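Local coordinates for protein 2-oxoglutarate-dependent dioxygenase tropC (PDB 6XJJ) that acts as a 2-oxoglutarate-dependent non-haem iron dioxygenase in the biosynthesis of fungal tropolones, at residues V44-W49 with N60-E65; N77-G82 with P275-A280; C94-F99 with R310-A315; E105-S110 with Y122-I127. All coordinates share one frame; numbering follows the deposited sequence.

Interaction 1: residues V44-W49 with N60-E65; sequences VDISAW and NKVVEE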
loop_
_atom_site.group_PDB
_atom_site.type_symbol
_atom_site.label_atom_id
_atom_site.label_comp_id
_atom_site.label_asym_id
_atom_site.label_seq_id
_atom_site.Cartn_x
_atom_site.Cartn_y
_atom_site.Cartn_z
ATOM N N VAL A 44 -6.240 14.391 -5.049
ATOM C CA VAL A 44 -5.909 15.436 -4.088
ATOM C C VAL A 44 -4.440 15.794 -4.243
ATOM O O VAL A 44 -3.568 14.918 -4.202
ATOM C CB VAL A 44 -6.198 15.004 -2.642
ATOM C CG1 VAL A 44 -5.872 16.139 -1.682
ATOM C CG2 VAL A 44 -7.637 14.581 -2.502
ATOM N N ASP A 45 -4.173 17.083 -4.401
ATOM C CA ASP A 45 -2.824 17.607 -4.518
ATOM C C ASP A 45 -2.386 18.116 -3.148
ATOM O O ASP A 45 -3.002 19.036 -2.598
ATOM C CB ASP A 45 -2.786 18.720 -5.566
ATOM C CG ASP A 45 -1.396 19.305 -5.762
ATOM O OD1 ASP A 45 -0.467 18.892 -5.036
ATOM O OD2 ASP A 45 -1.231 20.178 -6.647
ATOM N N ILE A 46 -1.334 17.512 -2.591
ATOM C CA ILE A 46 -0.839 17.901 -1.275
ATOM C C ILE A 46 0.302 18.919 -1.350
ATOM O O ILE A 46 0.901 19.230 -0.317
ATOM C CB ILE A 46 -0.406 16.669 -0.464
ATOM C CG1 ILE A 46 0.787 15.965 -1.123
ATOM C CG2 ILE A 46 -1.577 15.694 -0.337
ATOM C CD1 ILE A 46 1.466 14.927 -0.233
ATOM N N SER A 47 0.618 19.441 -2.540
ATOM C CA SER A 47 1.704 20.408 -2.690
ATOM C C SER A 47 1.704 21.439 -1.574
ATOM O O SER A 47 2.746 21.722 -0.976
ATOM C CB SER A 47 1.587 21.107 -4.045
ATOM O OG SER A 47 1.790 20.195 -5.109
ATOM N N ALA A 48 0.532 21.999 -1.264
ATOM C CA ALA A 48 0.474 23.091 -0.303
ATOM C C ALA A 48 0.901 22.630 1.085
ATOM O O ALA A 48 1.611 23.351 1.794
ATOM C CB ALA A 48 -0.931 23.686 -0.272
ATOM N N TRP A 49 0.494 21.426 1.485
ATOM C CA TRP A 49 0.785 20.982 2.843
ATOM C C TRP A 49 2.281 20.734 3.022
ATOM O O TRP A 49 2.829 20.980 4.104
ATOM C CB TRP A 49 -0.026 19.721 3.155
ATOM C CG TRP A 49 -0.270 19.480 4.624
ATOM C CD1 TRP A 49 -1.338 19.942 5.364
ATOM C CD2 TRP A 49 0.541 18.726 5.531
ATOM N NE1 TRP A 49 -1.233 19.521 6.675
ATOM C CE2 TRP A 49 -0.089 18.776 6.801
ATOM C CE3 TRP A 49 1.733 18.016 5.398
ATOM C CZ2 TRP A 49 0.440 18.143 7.922
ATOM C CZ3 TRP A 49 2.262 17.385 6.522
ATOM C CH2 TRP A 49 1.617 17.456 7.763
ATOM N N ASN A 60 -5.195 24.128 4.559
ATOM C CA ASN A 60 -6.489 23.619 4.998
ATOM C C ASN A 60 -7.240 22.968 3.845
ATOM O O ASN A 60 -7.871 21.920 4.019
ATOM C CB ASN A 60 -7.329 24.745 5.592
ATOM C CG ASN A 60 -8.551 24.227 6.325
ATOM O OD1 ASN A 60 -8.486 23.206 7.014
ATOM N ND2 ASN A 60 -9.691 24.880 6.116
ATOM N N LYS A 61 -7.200 23.584 2.661
ATOM C CA LYS A 61 -7.867 22.995 1.507
ATOM C C LYS A 61 -7.387 21.570 1.257
ATOM O O LYS A 61 -8.170 20.717 0.824
ATOM C CB LYS A 61 -7.644 23.868 0.272
ATOM C CG LYS A 61 -8.359 23.372 -0.968
ATOM C CD LYS A 61 -8.216 24.324 -2.142
ATOM C CE LYS A 61 -8.890 23.751 -3.381
ATOM N NZ LYS A 61 -8.834 24.671 -4.552
ATOM N N VAL A 62 -6.112 21.288 1.541
ATOM C CA VAL A 62 -5.610 19.922 1.414
ATOM C C VAL A 62 -6.256 19.020 2.460
ATOM O O VAL A 62 -6.690 17.904 2.155
ATOM C CB VAL A 62 -4.071 19.912 1.510
ATOM C CG1 VAL A 62 -3.534 18.492 1.552
ATOM C CG2 VAL A 62 -3.468 20.635 0.317
ATOM N N VAL A 63 -6.346 19.493 3.706
ATOM C CA VAL A 63 -6.985 18.711 4.763
ATOM C C VAL A 63 -8.442 18.426 4.412
ATOM O O VAL A 63 -8.944 17.317 4.632
ATOM C CB VAL A 63 -6.861 19.451 6.108
ATOM C CG1 VAL A 63 -7.620 18.725 7.211
ATOM C CG2 VAL A 63 -5.414 19.586 6.479
ATOM N N GLU A 64 -9.149 19.424 3.873
ATOM C CA GLU A 64 -10.542 19.226 3.470
ATOM C C GLU A 64 -10.676 18.132 2.416
ATOM O O GLU A 64 -11.479 17.206 2.569
ATOM C CB GLU A 64 -11.131 20.534 2.945
ATOM C CG GLU A 64 -11.405 21.596 3.999
ATOM C CD GLU A 64 -12.403 21.142 5.045
ATOM O OE1 GLU A 64 -13.309 20.345 4.714
ATOM O OE2 GLU A 64 -12.323 21.618 6.190
ATOM N N GLU A 65 -9.913 18.233 1.326
ATOM C CA GLU A 65 -10.036 17.260 0.245
ATOM C C GLU A 65 -9.692 15.848 0.716
ATOM O O GLU A 65 -10.330 14.877 0.293
ATOM C CB GLU A 65 -9.156 17.690 -0.930
ATOM C CG GLU A 65 -9.680 18.930 -1.644
ATOM C CD GLU A 65 -8.727 19.446 -2.702
ATOM O OE1 GLU A 65 -7.597 18.921 -2.804
ATOM O OE2 GLU A 65 -9.093 20.394 -3.425
#
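V62 pushes from helix 56-72 into the bend between strand 43-45 and helix 47-50, and its two methyls divide the work. V62 CG1, held trans to the backbone N by a chi1 of 173°, lies 3.9 Å from I46 CG2 and 4.0 Å from W49 CB. V62 CG2 branches the other way and packs against A48 CB (4.0 Å) and beside the carbonyl oxygen of D45. One turn on, E65 and V44 lie alongside each other, pointing opposite ways, so that E65 CB comes 3.7 Å from V44 CG1 while the extended glutamate chain carries OE1 back over the same methyl. The W49 indole runs aslant to V63, whose CG2 sits 4.2 Å from W49 NE1, and also touches T191, R194 and I195 of helix 171-204. No hydrogen bond links the segments. The bend is shaped internally by an Asx turn: D45 OD1 takes S47 N (2.8 Å) from above the carboxylate plane and S47 OG (2.6 Å) on its syn lone pair, with I46 as the N-cap of the short helix. Helix 56-72 thus covers strand 43-45 and leads back to its parallel neighbour 75-79, a beta-alpha-beta crossover at the edge of the main sheet.

Interaction 2: residues N77-G82 with P275-A280; sequences NLVGHG and PVIEDA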
loop_
_atom_site.group_PDB
_atom_site.type_symbol
_atom_site.label_atom_id
_atom_site.label_comp_id
_atom_site.label_asym_id
_atom_site.label_seq_id
_atom_site.Cartn_x
_atom_site.Cartn_y
_atom_site.Cartn_z
ATOM N N ASN A 77 -6.578 9.355 -5.195
ATOM C CA ASN A 77 -5.276 9.553 -5.823
ATOM C C ASN A 77 -4.580 10.773 -5.236
ATOM O O ASN A 77 -5.199 11.824 -5.039
ATOM C CB ASN A 77 -5.415 9.736 -7.334
ATOM C CG ASN A 77 -5.624 8.434 -8.067
ATOM O OD1 ASN A 77 -4.676 7.684 -8.307
ATOM N ND2 ASN A 77 -6.865 8.157 -8.434
ATOM N N LEU A 78 -3.282 10.629 -4.987
ATOM C CA LEU A 78 -2.470 11.658 -4.352
ATOM C C LEU A 78 -1.415 12.148 -5.332
ATOM O O LEU A 78 -0.676 11.340 -5.902
ATOM C CB LEU A 78 -1.793 11.112 -3.094
ATOM C CG LEU A 78 -1.018 12.098 -2.211
ATOM C CD1 LEU A 78 -1.015 11.602 -0.776
ATOM C CD2 LEU A 78 0.410 12.299 -2.690
ATOM N N VAL A 79 -1.339 13.468 -5.510
ATOM C CA VAL A 79 -0.272 14.101 -6.275
ATOM C C VAL A 79 0.301 15.247 -5.450
ATOM O O VAL A 79 -0.212 15.599 -4.385
ATOM C CB VAL A 79 -0.745 14.615 -7.651
ATOM C CG1 VAL A 79 -1.199 13.454 -8.522
ATOM C CG2 VAL A 79 -1.851 15.656 -7.493
ATOM N N GLY A 80 1.379 15.835 -5.972
ATOM C CA GLY A 80 2.084 16.901 -5.279
ATOM C C GLY A 80 3.037 16.412 -4.216
ATOM O O GLY A 80 3.473 17.200 -3.370
ATOM N N HIS A 81 3.369 15.123 -4.240
ATOM C CA HIS A 81 4.188 14.489 -3.219
ATOM C C HIS A 81 5.662 14.853 -3.321
ATOM O O HIS A 81 6.376 14.754 -2.318
ATOM C CB HIS A 81 3.994 12.969 -3.303
ATOM C CG HIS A 81 4.085 12.423 -4.696
ATOM N ND1 HIS A 81 5.284 12.196 -5.334
ATOM C CD2 HIS A 81 3.118 12.080 -5.581
ATOM C CE1 HIS A 81 5.053 11.723 -6.547
ATOM N NE2 HIS A 81 3.746 11.641 -6.720
ATOM N N GLY A 82 6.133 15.276 -4.492
ATOM C CA GLY A 82 7.506 15.705 -4.643
ATOM C C GLY A 82 8.488 14.607 -4.989
ATOM O O GLY A 82 9.659 14.905 -5.249
ATOM N N PRO A 275 -8.597 5.224 -11.593
ATOM C CA PRO A 275 -7.810 5.517 -12.795
ATOM C C PRO A 275 -6.326 5.634 -12.484
ATOM O O PRO A 275 -5.929 6.131 -11.425
ATOM C CB PRO A 275 -8.388 6.850 -13.275
ATOM C CG PRO A 275 -8.874 7.507 -12.027
ATOM C CD PRO A 275 -9.343 6.406 -11.120
ATOM N N VAL A 276 -5.505 5.156 -13.420
ATOM C CA VAL A 276 -4.063 5.361 -13.351
ATOM C C VAL A 276 -3.782 6.824 -13.661
ATOM O O VAL A 276 -3.850 7.248 -14.820
ATOM C CB VAL A 276 -3.307 4.429 -14.316
ATOM C CG1 VAL A 276 -1.828 4.765 -14.343
ATOM C CG2 VAL A 276 -3.466 2.998 -13.885
ATOM N N ILE A 277 -3.478 7.607 -12.627
ATOM C CA ILE A 277 -3.155 9.021 -12.783
ATOM C C ILE A 277 -1.645 9.185 -12.888
ATOM O O ILE A 277 -0.868 8.473 -12.242
ATOM C CB ILE A 277 -3.728 9.856 -11.618
ATOM C CG1 ILE A 277 -5.256 9.741 -11.566
ATOM C CG2 ILE A 277 -3.287 11.305 -11.739
ATOM C CD1 ILE A 277 -5.958 10.213 -12.831
ATOM N N GLU A 278 -1.227 10.154 -13.700
ATOM C CA GLU A 278 0.188 10.405 -13.935
ATOM C C GLU A 278 0.799 11.091 -12.718
ATOM O O GLU A 278 0.306 12.132 -12.271
ATOM C CB GLU A 278 0.367 11.245 -15.201
ATOM C CG GLU A 278 1.784 11.723 -15.490
ATOM C CD GLU A 278 1.891 12.329 -16.878
ATOM O OE1 GLU A 278 0.868 12.345 -17.600
ATOM O OE2 GLU A 278 2.988 12.792 -17.252
ATOM N N ASP A 279 1.865 10.495 -12.180
ATOM C CA ASP A 279 2.581 11.040 -11.026
ATOM C C ASP A 279 1.727 10.988 -9.764
ATOM O O ASP A 279 1.741 11.908 -8.945
ATOM C CB ASP A 279 3.055 12.467 -11.293
ATOM C CG ASP A 279 4.152 12.520 -12.328
ATOM O OD1 ASP A 279 4.754 11.458 -12.593
ATOM O OD2 ASP A 279 4.415 13.610 -12.877
ATOM N N ALA A 280 0.991 9.898 -9.595
ATOM C CA ALA A 280 0.094 9.766 -8.465
ATOM C C ALA A 280 0.393 8.477 -7.721
ATOM O O ALA A 280 1.005 7.549 -8.252
ATOM C CB ALA A 280 -1.373 9.795 -8.906
#
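N77 starts the contact with I277 CG1 lying over the plane of its amide, 3.8 Å from N77 CG. P275 O approaches from beyond the amide's O/N end, 3.7 Å from N77 OD1, with no hydrogen bond. At L78 the backbone takes over: its O receives a CA-H...O contact from A280 CA (3.1 Å), while the leucine side chain leaves the interface for I46 and I192. V79 turns CG1 back to the loop, 3.7 Å from A280 CB, and the same methyl lies beside the D279 carbonyl. The chain then turns at G80, and H81, with its ring swung between the backbone N and C (chi1 47°), gives NE2-H to D279 O at 3.0 Å. That bond is bent, 140° at the hydrogen, and comes to the carbonyl from well above its plane. H81 ND1 pairs with I83 N, which together with the NE2 bond limits rotation of the ring; F281 meets it edge-to-face. D279 carries its carboxylate to a salt bridge with R88. I277-A280 is a type II turn feeding strand 281-285, which runs antiparallel to 75-79, so N-terminal elements are joined here to the double-stranded beta-helix core of the Fe(II)/2-oxoglutarate oxygenases.

Interaction 3: residues C94-F99 with R310-A315; sequences CTKKFF and RRYSVA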
loop_
_atom_site.group_PDB
_atom_site.type_symbol
_atom_site.label_atom_id
_atom_site.label_comp_id
_atom_site.label_asym_id
_atom_site.label_seq_id
_atom_site.Cartn_x
_atom_site.Cartn_y
_atom_site.Cartn_z
ATOM N N CYS A 94 13.273 -2.594 -10.704
ATOM C CA CYS A 94 13.568 -3.651 -9.742
ATOM C C CYS A 94 12.518 -4.750 -9.791
ATOM O O CYS A 94 12.849 -5.940 -9.737
ATOM C CB CYS A 94 13.657 -3.077 -8.328
ATOM S SG CYS A 94 15.041 -1.995 -8.099
ATOM N N THR A 95 11.246 -4.370 -9.894
ATOM C CA THR A 95 10.172 -5.348 -9.808
ATOM C C THR A 95 10.206 -6.303 -10.993
ATOM O O THR A 95 10.030 -7.514 -10.827
ATOM C CB THR A 95 8.837 -4.619 -9.730
ATOM O OG1 THR A 95 8.880 -3.682 -8.648
ATOM C CG2 THR A 95 7.726 -5.597 -9.471
ATOM N N LYS A 96 10.447 -5.774 -12.192
ATOM C CA LYS A 96 10.548 -6.621 -13.376
ATOM C C LYS A 96 11.765 -7.537 -13.316
ATOM O O LYS A 96 11.656 -8.732 -13.608
ATOM C CB LYS A 96 10.568 -5.738 -14.622
ATOM C CG LYS A 96 10.810 -6.456 -15.936
ATOM C CD LYS A 96 10.569 -5.514 -17.106
ATOM C CE LYS A 96 11.260 -5.976 -18.380
ATOM N NZ LYS A 96 10.904 -7.354 -18.799
ATOM N N LYS A 97 12.928 -7.009 -12.935
ATOM C CA LYS A 97 14.096 -7.867 -12.763
ATOM C C LYS A 97 13.821 -9.009 -11.798
ATOM O O LYS A 97 14.233 -10.147 -12.047
ATOM C CB LYS A 97 15.302 -7.047 -12.296
ATOM C CG LYS A 97 16.030 -6.349 -13.436
ATOM C CD LYS A 97 17.098 -5.377 -12.960
ATOM C CE LYS A 97 17.872 -4.823 -14.147
ATOM N NZ LYS A 97 18.860 -3.781 -13.766
ATOM N N PHE A 98 13.122 -8.742 -10.697
ATOM C CA PHE A 98 12.912 -9.803 -9.719
ATOM C C PHE A 98 11.990 -10.887 -10.266
ATOM O O PHE A 98 12.325 -12.075 -10.236
ATOM C CB PHE A 98 12.347 -9.245 -8.419
ATOM C CG PHE A 98 12.035 -10.305 -7.418
ATOM C CD1 PHE A 98 13.039 -10.849 -6.638
ATOM C CD2 PHE A 98 10.749 -10.791 -7.283
ATOM C CE1 PHE A 98 12.763 -11.842 -5.724
ATOM C CE2 PHE A 98 10.467 -11.783 -6.372
ATOM C CZ PHE A 98 11.478 -12.312 -5.591
ATOM N N PHE A 99 10.816 -10.502 -10.757
ATOM C CA PHE A 99 9.873 -11.511 -11.205
ATOM C C PHE A 99 10.308 -12.180 -12.502
ATOM O O PHE A 99 9.845 -13.288 -12.791
ATOM C CB PHE A 99 8.481 -10.898 -11.326
ATOM C CG PHE A 99 7.879 -10.537 -9.998
ATOM C CD1 PHE A 99 7.407 -11.534 -9.157
ATOM C CD2 PHE A 99 7.766 -9.218 -9.591
ATOM C CE1 PHE A 99 6.850 -11.224 -7.926
ATOM C CE2 PHE A 99 7.203 -8.898 -8.358
ATOM C CZ PHE A 99 6.747 -9.903 -7.527
ATOM N N ARG A 310 0.049 -6.968 -19.155
ATOM C CA ARG A 310 0.869 -7.296 -18.000
ATOM C C ARG A 310 0.880 -6.108 -17.050
ATOM O O ARG A 310 0.968 -4.952 -17.477
ATOM C CB ARG A 310 2.290 -7.661 -18.429
ATOM C CG ARG A 310 3.162 -8.207 -17.307
ATOM C CD ARG A 310 4.548 -8.605 -17.824
ATOM N NE ARG A 310 4.467 -9.671 -18.824
ATOM C CZ ARG A 310 4.285 -10.959 -18.539
ATOM N NH1 ARG A 310 4.140 -11.347 -17.284
ATOM N NH2 ARG A 310 4.223 -11.863 -19.509
ATOM N N ARG A 311 0.765 -6.396 -15.756
ATOM C CA ARG A 311 0.572 -5.369 -14.740
ATOM C C ARG A 311 1.532 -5.585 -13.579
ATOM O O ARG A 311 1.640 -6.695 -13.042
ATOM C CB ARG A 311 -0.882 -5.355 -14.237
ATOM C CG ARG A 311 -1.162 -4.383 -13.079
ATOM C CD ARG A 311 -2.642 -4.381 -12.689
ATOM N NE ARG A 311 -2.890 -3.800 -11.366
ATOM C CZ ARG A 311 -3.050 -2.507 -11.099
ATOM N NH1 ARG A 311 -2.994 -1.592 -12.061
ATOM N NH2 ARG A 311 -3.271 -2.131 -9.845
ATOM N N TYR A 312 2.228 -4.513 -13.215
ATOM C CA TYR A 312 3.027 -4.422 -12.006
ATOM C C TYR A 312 2.425 -3.362 -11.094
ATOM O O TYR A 312 1.747 -2.436 -11.550
ATOM C CB TYR A 312 4.473 -4.059 -12.343
ATOM C CG TYR A 312 5.199 -5.129 -13.119
ATOM C CD1 TYR A 312 5.404 -6.391 -12.582
ATOM C CD2 TYR A 312 5.619 -4.898 -14.419
ATOM C CE1 TYR A 312 6.060 -7.373 -13.298
ATOM C CE2 TYR A 312 6.265 -5.876 -15.146
ATOM C CZ TYR A 312 6.479 -7.112 -14.583
ATOM O OH TYR A 312 7.123 -8.088 -15.308
ATOM N N SER A 313 2.663 -3.515 -9.797
ATOM C CA SER A 313 2.314 -2.472 -8.847
ATOM C C SER A 313 3.157 -2.658 -7.594
ATOM O O SER A 313 3.660 -3.750 -7.316
ATOM C CB SER A 313 0.816 -2.486 -8.527
ATOM O OG SER A 313 0.425 -3.711 -7.938
ATOM N N VAL A 314 3.333 -1.565 -6.857
ATOM C CA VAL A 314 4.067 -1.575 -5.598
ATOM C C VAL A 314 3.131 -1.062 -4.517
ATOM O O VAL A 314 2.633 0.069 -4.597
ATOM C CB VAL A 314 5.349 -0.732 -5.666
ATOM C CG1 VAL A 314 6.029 -0.697 -4.306
ATOM C CG2 VAL A 314 6.291 -1.301 -6.711
ATOM N N ALA A 315 2.889 -1.892 -3.515
ATOM C CA ALA A 315 1.945 -1.595 -2.451
ATOM C C ALA A 315 2.737 -1.500 -1.163
ATOM O O ALA A 315 3.452 -2.439 -0.800
ATOM C CB ALA A 315 0.866 -2.677 -2.352
#
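T95 and Y312 form the close-packed centre, their side chains lying alongside each other, head to tail. The methyl of T95, trans to the backbone N at a chi1 of -54° for OG1, comes 4.0 Å from Y312 CD1. T95 OG1 lies as far from V314 CG2, but its polar partner is I91 O, one helical turn back, so the hydroxyl is satisfied within helix 85-99. F99 adds a looser aromatic neighbour, CD2 standing 4.5 Å from Y312 CE1; its ring in turn has F98 CD2 over the centre of one face. Helix 85-99 lies here across strand 311-318, the axes of 94-99 and 311-315 passing 9.5 Å apart at 114°, and covers one side of the main sheet of the double-stranded beta-helix fold. Y312 points at the helix, V314 brushes it with CG2, S313 points away, and R311, predicted to bind 2-oxoglutarate, stays clear. H226 and F92 also pack on Y312. Toward solvent the contact thins out: the exposed K96 offers little more than CG, 4.1 Å from Y312 OH at the rim, and then bends at its last torsion to carry NZ to a salt bridge with D100. No hydrogen bond crosses between helix and strand.

Interaction 4: residues E105-S110 with Y122-I127; sequences EKMKIS and YEPSLI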
loop_
_atom_site.group_PDB
_atom_site.type_symbol
_atom_site.label_atom_id
_atom_site.label_comp_id
_atom_site.label_asym_id
_atom_site.label_seq_id
_atom_site.Cartn_x
_atom_site.Cartn_y
_atom_site.Cartn_z
ATOM N N GLU A 105 14.356 -20.070 -8.746
ATOM C CA GLU A 105 15.237 -19.053 -8.180
ATOM C C GLU A 105 14.516 -18.216 -7.128
ATOM O O GLU A 105 15.082 -17.920 -6.071
ATOM C CB GLU A 105 15.770 -18.167 -9.306
ATOM C CG GLU A 105 16.805 -17.124 -8.907
ATOM C CD GLU A 105 18.139 -17.740 -8.542
ATOM O OE1 GLU A 105 18.312 -18.959 -8.780
ATOM O OE2 GLU A 105 19.021 -17.008 -8.042
ATOM N N LYS A 106 13.268 -17.827 -7.398
ATOM C CA LYS A 106 12.502 -17.054 -6.426
ATOM C C LYS A 106 12.159 -17.896 -5.204
ATOM O O LYS A 106 12.219 -17.411 -4.069
ATOM C CB LYS A 106 11.206 -16.545 -7.054
ATOM C CG LYS A 106 11.350 -15.837 -8.374
ATOM C CD LYS A 106 9.979 -15.520 -8.936
ATOM C CE LYS A 106 9.981 -15.444 -10.445
ATOM N NZ LYS A 106 8.601 -15.258 -10.976
ATOM N N MET A 107 11.760 -19.150 -5.422
ATOM C CA MET A 107 11.354 -20.015 -4.321
ATOM C C MET A 107 12.476 -20.242 -3.314
ATOM O O MET A 107 12.197 -20.659 -2.186
ATOM C CB MET A 107 10.856 -21.353 -4.875
ATOM C CG MET A 107 9.524 -21.273 -5.629
ATOM S SD MET A 107 8.099 -20.907 -4.575
ATOM C CE MET A 107 7.970 -22.418 -3.629
ATOM N N LYS A 108 13.733 -19.976 -3.688
ATOM C CA LYS A 108 14.826 -20.065 -2.723
ATOM C C LYS A 108 14.684 -19.067 -1.580
ATOM O O LYS A 108 15.320 -19.250 -0.537
ATOM C CB LYS A 108 16.172 -19.872 -3.426
ATOM C CG LYS A 108 16.697 -21.116 -4.132
ATOM C CD LYS A 108 17.951 -20.826 -4.951
ATOM C CE LYS A 108 18.558 -22.114 -5.492
ATOM N NZ LYS A 108 19.703 -21.881 -6.419
ATOM N N ILE A 109 13.869 -18.025 -1.746
ATOM C CA ILE A 109 13.560 -17.104 -0.655
ATOM C C ILE A 109 12.052 -17.067 -0.450
ATOM O O ILE A 109 11.487 -16.024 -0.100
ATOM C CB ILE A 109 14.113 -15.689 -0.919
ATOM C CG1 ILE A 109 13.544 -15.124 -2.225
ATOM C CG2 ILE A 109 15.630 -15.715 -0.936
ATOM C CD1 ILE A 109 13.850 -13.652 -2.446
ATOM N N SER A 110 11.393 -18.204 -0.674
ATOM C CA SER A 110 9.954 -18.293 -0.466
ATOM C C SER A 110 9.607 -17.960 0.980
ATOM O O SER A 110 10.396 -18.183 1.903
ATOM C CB SER A 110 9.449 -19.689 -0.829
ATOM O OG SER A 110 10.044 -20.681 -0.010
ATOM N N TYR A 122 9.336 -14.452 -1.031
ATOM C CA TYR A 122 8.551 -14.659 -2.239
ATOM C C TYR A 122 7.328 -15.523 -1.960
ATOM O O TYR A 122 7.404 -16.515 -1.231
ATOM C CB TYR A 122 9.409 -15.311 -3.325
ATOM C CG TYR A 122 8.631 -15.719 -4.550
ATOM C CD1 TYR A 122 8.146 -14.769 -5.440
ATOM C CD2 TYR A 122 8.402 -17.058 -4.830
ATOM C CE1 TYR A 122 7.439 -15.143 -6.556
ATOM C CE2 TYR A 122 7.697 -17.442 -5.949
ATOM C CZ TYR A 122 7.222 -16.478 -6.809
ATOM O OH TYR A 122 6.524 -16.841 -7.927
ATOM N N GLU A 123 6.200 -15.141 -2.557
ATOM C CA GLU A 123 4.970 -15.919 -2.476
ATOM C C GLU A 123 4.479 -16.128 -3.899
ATOM O O GLU A 123 4.249 -15.137 -4.622
ATOM C CB GLU A 123 3.899 -15.227 -1.628
ATOM C CG GLU A 123 2.663 -16.089 -1.396
ATOM C CD GLU A 123 1.672 -15.448 -0.448
ATOM O OE1 GLU A 123 1.920 -14.307 -0.005
ATOM O OE2 GLU A 123 0.650 -16.090 -0.126
ATOM N N PRO A 124 4.298 -17.363 -4.351
ATOM C CA PRO A 124 3.899 -17.595 -5.739
ATOM C C PRO A 124 2.401 -17.388 -5.928
ATOM O O PRO A 124 1.652 -17.122 -4.988
ATOM C CB PRO A 124 4.308 -19.048 -5.980
ATOM C CG PRO A 124 4.226 -19.683 -4.655
ATOM C CD PRO A 124 4.485 -18.633 -3.621
ATOM N N SER A 125 1.974 -17.517 -7.178
ATOM C CA SER A 125 0.589 -17.271 -7.526
ATOM C C SER A 125 -0.272 -18.505 -7.253
ATOM O O SER A 125 0.219 -19.609 -6.998
ATOM C CB SER A 125 0.481 -16.858 -8.994
ATOM O OG SER A 125 0.913 -17.903 -9.849
ATOM N N LEU A 126 -1.585 -18.287 -7.280
ATOM C CA LEU A 126 -2.570 -19.364 -7.306
ATOM C C LEU A 126 -2.612 -20.118 -5.981
ATOM O O LEU A 126 -2.783 -21.337 -5.955
ATOM C CB LEU A 126 -2.295 -20.338 -8.449
ATOM C CG LEU A 126 -2.177 -19.726 -9.841
ATOM C CD1 LEU A 126 -1.845 -20.824 -10.835
ATOM C CD2 LEU A 126 -3.432 -18.959 -10.241
ATOM N N ILE A 127 -2.445 -19.396 -4.874
ATOM C CA ILE A 127 -2.589 -19.998 -3.551
ATOM C C ILE A 127 -3.428 -19.158 -2.603
ATOM O O ILE A 127 -3.925 -19.691 -1.593
ATOM C CB ILE A 127 -1.202 -20.284 -2.930
ATOM C CG1 ILE A 127 -0.425 -18.987 -2.703
ATOM C CG2 ILE A 127 -0.396 -21.199 -3.842
ATOM C CD1 ILE A 127 0.885 -19.185 -1.952
#
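K106 lies along one face of the Y122 ring. K106 CB sits over the ring centre, 3.6 Å from the centroid of Y122 and only 10° off the normal, a CH-pi contact. A chi1 of -50° puts CG on the side of the backbone N, and from there the chain extends along the ring toward its hydroxyl end. K106 CD comes down again over the far half of the ring, 3.5 Å from Y122 CE1 and nearly as close to CZ. CE passes by F98 O, and K106 NZ ends 4.0 Å from Y122 OH without bonding to it; the ammonium instead makes a salt bridge with E140 and a hydrogen bond to F99 O. Y122 OH is hydrogen-bonded to E140 as well, so one carboxylate oxygen, OE2, receives both groups, which would probably help to stabilise the lysine's charge in this buried place. Strand 121-123 is the outermost strand at this end of the main sheet, antiparallel to 139-144, and the chain leaving helix 103-107 joins it through a single beta bridge between S110 and Y122. Y122 N donates to I109 O at 2.8 Å with a fairly straight 161° geometry, and S110 CA approaches Y122 O at 3.2 Å. P124 N lies over the rim of the ring face opposite K106. M107, folded back at chi2 and chi3, brings SD to the ring edge in a Met-aromatic contact, 3.7 Å from Y122 CE2, and the same sulfur reaches P124 CG at 4.1 Å.

The four contacts are spread along one eight-stranded mixed sheet. Interactions 1 and 4 lie at its two ends, on strands 43-45 and 121-123, with centres about 40 Å apart. Interactions 1 and 2 touch, centres about 13 Å apart, because strands 43-45 and 75-79 pair side by side. Interactions 3 and 4 also touch, about 14 Å between centres, with F98 packing on Y122 and I109. Along the chain, interaction 1 closes first; interactions 2 and 3 then cross, each tying N-terminal residues to the C-terminal oxygenase region, and interaction 4 falls within both of their spans. The N-terminal part therefore flanks both ends of the sheet that helps build the iron-binding core.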